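Local coordinates for periplasmic binding protein (PDB 4MO9) that probably binds an iron chelate or related solute in the cleft between its two lobes and delivers it to an ABC transporter, as in FepB-like periplasmic binding proteins, at residues Thr25-Arg30 and Leu154-Lys159; Phe52-Ala57 and Arg319-Ala324. One frame throughout, in Å; residues are numbered along the deposited sequence.

Overall arrangement
Interaction 1 lies at the surface, where the hairpin turn 25-30 rests on the first turns of helix 154-168. Interaction 2 is buried nearer the middle of the chain, where helix 52-59 meets the loop that follows strand 310-313. Their centres are about 15 Å apart, and helix 154-168 joins them: one side of its first turns faces Val27, while His157 packs from the same helix against residues 319-324, its CE1 3.0 Å from Glu320 O. Tyr149 also ties the two regions, meeting the His157 ring and hydrogen-bonding Thr54. Interaction 2 lies near the ligand pocket, with the Glu320 side chain about 9 Å from the bound trimethylamine oxide.

Interaction 1. Residues Thr25-Arg30 and Leu154-Lys159; sequences TDVTGR and LESHQK
Val27 packs on Ser156 and Lys159 crosses Thr25, in a van der Waals contact with no hydrogen bond across it. The CG2 methyl of Val27, anti to the backbone N, reaches the first turn of helix 154-168: it lies 3.8 Å from Ser156 O and 4.0 Å from Ser156 CB, where a small serine lets it come close. In Lys159 a bend at chi2 (78°) carries CE to 3.9 Å from Thr25 CG2, so the long aliphatic part does the packing while NZ lies beyond it, with a long, weak ion pair to Glu162.

Behind these side chains, Asp26 fixes the shape of the turn. Its OD1 accepts from Thr28 OG1 (2.8 Å), Thr28 N and Arg30 N, the two amides approaching from opposite faces of the carboxylate. Its OD2 forms a salt bridge with Arg30 NH1 at 2.9 Å and also takes the amide of Tyr146, which docks the turn on strand 143-147. Gly29 suits its positive phi, 96°, where a CB would press on the preceding carbonyl oxygen. The result is a beta hairpin closed by a type I turn with a G1 bulge, reinforced by an Asx turn and seated against a helix N-terminus.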
# COMPACT_ATOMS: atom_id res chain seq x y z
N THR A 25 -13.98 -11.62 -14.63
CA THR A 25 -14.92 -10.84 -13.83
C THR A 25 -14.11 -9.88 -12.97
O THR A 25 -13.30 -10.32 -12.14
CB THR A 25 -15.77 -11.76 -12.93
OG1 THR A 25 -16.43 -12.74 -13.76
CG2 THR A 25 -16.83 -10.95 -12.20
N ASP A 26 -14.33 -8.58 -13.15
CA ASP A 26 -13.54 -7.63 -12.38
C ASP A 26 -14.15 -7.36 -11.00
O ASP A 26 -15.18 -7.95 -10.65
CB ASP A 26 -13.14 -6.36 -13.19
CG ASP A 26 -14.24 -5.30 -13.27
OD1 ASP A 26 -15.29 -5.38 -12.59
OD2 ASP A 26 -14.03 -4.32 -14.03
N VAL A 27 -13.49 -6.52 -10.21
CA VAL A 27 -13.89 -6.32 -8.82
C VAL A 27 -15.28 -5.68 -8.69
O VAL A 27 -15.89 -5.75 -7.63
CB VAL A 27 -12.81 -5.49 -8.06
CG1 VAL A 27 -13.06 -4.01 -8.27
CG2 VAL A 27 -12.80 -5.82 -6.56
N THR A 28 -15.81 -5.09 -9.77
CA THR A 28 -17.13 -4.47 -9.70
C THR A 28 -18.21 -5.38 -10.28
O THR A 28 -19.40 -5.02 -10.31
CB THR A 28 -17.20 -3.11 -10.44
OG1 THR A 28 -17.10 -3.32 -11.86
CG2 THR A 28 -16.08 -2.18 -10.00
N GLY A 29 -17.79 -6.55 -10.77
CA GLY A 29 -18.73 -7.48 -11.36
C GLY A 29 -18.83 -7.39 -12.87
O GLY A 29 -19.69 -8.05 -13.47
N ARG A 30 -17.97 -6.59 -13.51
CA ARG A 30 -18.01 -6.48 -14.97
C ARG A 30 -17.41 -7.70 -15.64
O ARG A 30 -16.34 -8.19 -15.25
CB ARG A 30 -17.29 -5.22 -15.47
CG ARG A 30 -17.94 -3.93 -15.00
CD ARG A 30 -17.05 -2.71 -15.29
NE ARG A 30 -16.80 -2.48 -16.71
CZ ARG A 30 -15.66 -2.78 -17.33
NH1 ARG A 30 -14.67 -3.37 -16.68
NH2 ARG A 30 -15.50 -2.49 -18.61
N LEU A 154 -11.13 -8.57 2.21
CA LEU A 154 -10.58 -9.83 1.71
C LEU A 154 -11.09 -10.18 0.30
O LEU A 154 -10.29 -10.47 -0.60
CB LEU A 154 -10.88 -10.96 2.69
CG LEU A 154 -10.34 -12.34 2.31
CD1 LEU A 154 -8.82 -12.30 2.18
CD2 LEU A 154 -10.78 -13.38 3.33
N GLU A 155 -12.41 -10.15 0.11
CA GLU A 155 -12.97 -10.51 -1.19
C GLU A 155 -12.47 -9.61 -2.34
O GLU A 155 -12.24 -10.09 -3.46
CB GLU A 155 -14.50 -10.50 -1.15
CG GLU A 155 -15.11 -10.95 -2.49
CD GLU A 155 -16.55 -10.52 -2.68
OE1 GLU A 155 -17.09 -9.81 -1.80
OE2 GLU A 155 -17.15 -10.91 -3.71
N SER A 156 -12.32 -8.32 -2.07
CA SER A 156 -11.82 -7.39 -3.09
C SER A 156 -10.37 -7.67 -3.45
O SER A 156 -10.00 -7.60 -4.63
CB SER A 156 -11.97 -5.94 -2.62
OG SER A 156 -13.33 -5.58 -2.55
N HIS A 157 -9.55 -7.98 -2.46
CA HIS A 157 -8.16 -8.35 -2.74
C HIS A 157 -8.13 -9.65 -3.53
O HIS A 157 -7.41 -9.74 -4.53
CB HIS A 157 -7.36 -8.53 -1.45
CG HIS A 157 -6.64 -7.29 -1.02
ND1 HIS A 157 -5.26 -7.20 -1.00
CD2 HIS A 157 -7.10 -6.10 -0.58
CE1 HIS A 157 -4.91 -6.00 -0.57
NE2 HIS A 157 -6.00 -5.31 -0.31
N GLN A 158 -8.88 -10.65 -3.09
CA GLN A 158 -8.91 -11.93 -3.80
C GLN A 158 -9.37 -11.76 -5.25
O GLN A 158 -8.79 -12.35 -6.19
CB GLN A 158 -9.83 -12.92 -3.08
CG GLN A 158 -9.35 -13.34 -1.69
CD GLN A 158 -10.33 -14.28 -1.00
OE1 GLN A 158 -11.55 -14.23 -1.26
NE2 GLN A 158 -9.82 -15.17 -0.15
N LYS A 159 -10.43 -10.99 -5.44
CA LYS A 159 -11.00 -10.86 -6.78
C LYS A 159 -10.03 -10.05 -7.65
O LYS A 159 -9.88 -10.34 -8.83
CB LYS A 159 -12.39 -10.20 -6.71
CG LYS A 159 -13.29 -10.49 -7.89
CD LYS A 159 -13.93 -11.88 -7.81
CE LYS A 159 -14.86 -12.12 -9.02
NZ LYS A 159 -15.54 -13.47 -9.04

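Interaction 2. Residues Phe52-Ala57 and Arg319-Ala324; sequences FFTISA and REVFDA
Phe53 and Phe322 form the aromatic core of this contact, an edge-to-face pair with ring centroids 4.7 Å apart and planes at 58°. The Phe322 edge leads with CE2, which sits over the centre of the Phe53 ring, 3.5 Å above its plane; chi1 of 49°, placing CG between the backbone N and the carbonyl carbon, aims the ring that way. Phe52 CD1 lies off-centre over the other face, and Glu320 OE2 approaches the rim in the ring plane, 3.7 Å from Phe53 CD1, its carboxylate turned 85° to the ring. Were Phe53 replaced by an alanine, the Phe322 edge would probably lose the face it packs on, and a gap would be likely to open beside the Glu320 carboxylate.

Val321 continues the interface: its CG1 meets Phe53 CB at 3.8 Å. Val321 CB lies 3.4 Å from Thr54 OG1, a hydroxyl that is hydrogen-bonded to Tyr149.

The polar contacts centre on Glu320. Water 1 accepts from Phe53 N and donates to Glu320 OE2 (2.6 Å); water 2 accepts from Thr54 N and donates to Glu320 OE1 (2.8 Å). OE1 also takes Val321 N on its anti lone pair at 3.0 Å, and OE2 takes the amide of Gly49. A glutamate suits this spot: through the two waters it answers first-turn amides that have no preceding helical turn to bond to, and the helix end would be expected to stabilise its negative charge. The contact thus joins the N-terminus of helix 52-59 in one lobe to the loop after strand 310-313 in the other, close to the ligand pocket, at the interlobe junction of a TroA-like binding protein.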
# COMPACT_ATOMS: atom_id res chain seq x y z
N PHE A 52 0.83 -2.81 -10.76
CA PHE A 52 2.28 -3.06 -10.90
C PHE A 52 2.86 -4.18 -10.04
O PHE A 52 3.50 -5.11 -10.55
CB PHE A 52 3.10 -1.79 -10.69
CG PHE A 52 4.58 -2.03 -10.70
CD1 PHE A 52 5.30 -2.11 -9.51
CD2 PHE A 52 5.26 -2.21 -11.90
CE1 PHE A 52 6.67 -2.35 -9.52
CE2 PHE A 52 6.63 -2.45 -11.93
CZ PHE A 52 7.34 -2.52 -10.72
N PHE A 53 2.67 -4.09 -8.72
CA PHE A 53 3.24 -5.12 -7.84
C PHE A 53 2.60 -6.48 -8.07
O PHE A 53 3.27 -7.50 -8.00
CB PHE A 53 3.09 -4.72 -6.37
CG PHE A 53 4.25 -3.92 -5.85
CD1 PHE A 53 4.05 -2.64 -5.35
CD2 PHE A 53 5.53 -4.45 -5.85
CE1 PHE A 53 5.11 -1.90 -4.86
CE2 PHE A 53 6.60 -3.70 -5.36
CZ PHE A 53 6.39 -2.43 -4.87
N THR A 54 1.29 -6.50 -8.33
CA THR A 54 0.64 -7.78 -8.66
C THR A 54 1.20 -8.37 -9.95
O THR A 54 1.53 -9.57 -10.02
CB THR A 54 -0.88 -7.61 -8.75
OG1 THR A 54 -1.35 -6.98 -7.54
CG2 THR A 54 -1.58 -8.96 -8.93
N ILE A 55 1.34 -7.54 -10.98
CA ILE A 55 1.87 -8.02 -12.25
C ILE A 55 3.30 -8.56 -12.07
O ILE A 55 3.63 -9.64 -12.58
CB ILE A 55 1.79 -6.93 -13.34
CG1 ILE A 55 0.33 -6.61 -13.64
CG2 ILE A 55 2.52 -7.36 -14.60
CD1 ILE A 55 0.11 -5.49 -14.70
N SER A 56 4.13 -7.84 -11.31
CA SER A 56 5.50 -8.27 -11.08
C SER A 56 5.50 -9.60 -10.34
O SER A 56 6.32 -10.47 -10.62
CB SER A 56 6.27 -7.23 -10.27
OG SER A 56 6.24 -5.96 -10.90
N ALA A 57 4.58 -9.76 -9.40
CA ALA A 57 4.50 -11.00 -8.62
C ALA A 57 4.05 -12.18 -9.48
O ALA A 57 4.43 -13.33 -9.21
CB ALA A 57 3.56 -10.80 -7.44
N ARG A 319 -3.11 -0.81 0.96
CA ARG A 319 -3.78 -0.84 -0.35
C ARG A 319 -2.92 -1.50 -1.43
O ARG A 319 -2.86 -1.02 -2.58
CB ARG A 319 -4.35 0.54 -0.77
CG ARG A 319 -3.42 1.77 -0.65
CD ARG A 319 -2.48 1.95 -1.87
NE ARG A 319 -1.66 3.16 -1.78
CZ ARG A 319 -0.39 3.19 -1.38
NH1 ARG A 319 0.21 2.06 -1.01
NH2 ARG A 319 0.28 4.34 -1.33
N GLU A 320 -2.30 -2.63 -1.08
CA GLU A 320 -1.46 -3.36 -2.03
C GLU A 320 -1.54 -4.86 -1.86
O GLU A 320 -2.00 -5.36 -0.81
CB GLU A 320 0.01 -2.92 -1.92
CG GLU A 320 0.45 -1.84 -2.93
CD GLU A 320 0.33 -2.28 -4.39
OE1 GLU A 320 0.08 -3.49 -4.66
OE2 GLU A 320 0.51 -1.41 -5.28
N VAL A 321 -1.06 -5.56 -2.87
CA VAL A 321 -1.11 -7.02 -2.90
C VAL A 321 -0.35 -7.63 -1.72
O VAL A 321 -0.71 -8.72 -1.26
CB VAL A 321 -0.58 -7.57 -4.25
CG1 VAL A 321 0.91 -7.22 -4.43
CG2 VAL A 321 -0.81 -9.08 -4.36
N PHE A 322 0.67 -6.94 -1.22
CA PHE A 322 1.45 -7.47 -0.10
C PHE A 322 1.04 -6.91 1.28
O PHE A 322 1.79 -7.07 2.25
CB PHE A 322 2.97 -7.26 -0.34
CG PHE A 322 3.36 -5.85 -0.75
CD1 PHE A 322 2.77 -4.74 -0.16
CD2 PHE A 322 4.33 -5.65 -1.73
CE1 PHE A 322 3.13 -3.44 -0.54
CE2 PHE A 322 4.70 -4.35 -2.12
CZ PHE A 322 4.09 -3.25 -1.52
N ASP A 323 -0.12 -6.26 1.37
CA ASP A 323 -0.48 -5.56 2.61
C ASP A 323 -0.92 -6.47 3.77
O ASP A 323 -1.22 -5.97 4.86
CB ASP A 323 -1.46 -4.37 2.39
CG ASP A 323 -2.91 -4.79 2.15
OD1 ASP A 323 -3.32 -5.96 2.40
OD2 ASP A 323 -3.68 -3.91 1.69
N ALA A 324 -0.93 -7.78 3.54
CA ALA A 324 -1.19 -8.73 4.62
C ALA A 324 -0.20 -8.49 5.76
O ALA A 324 -0.52 -8.70 6.93
CB ALA A 324 -1.08 -10.16 4.13
O HOH W 1 1.34 -1.56 -7.74
O HOH W 2 -0.52 -4.45 -7.22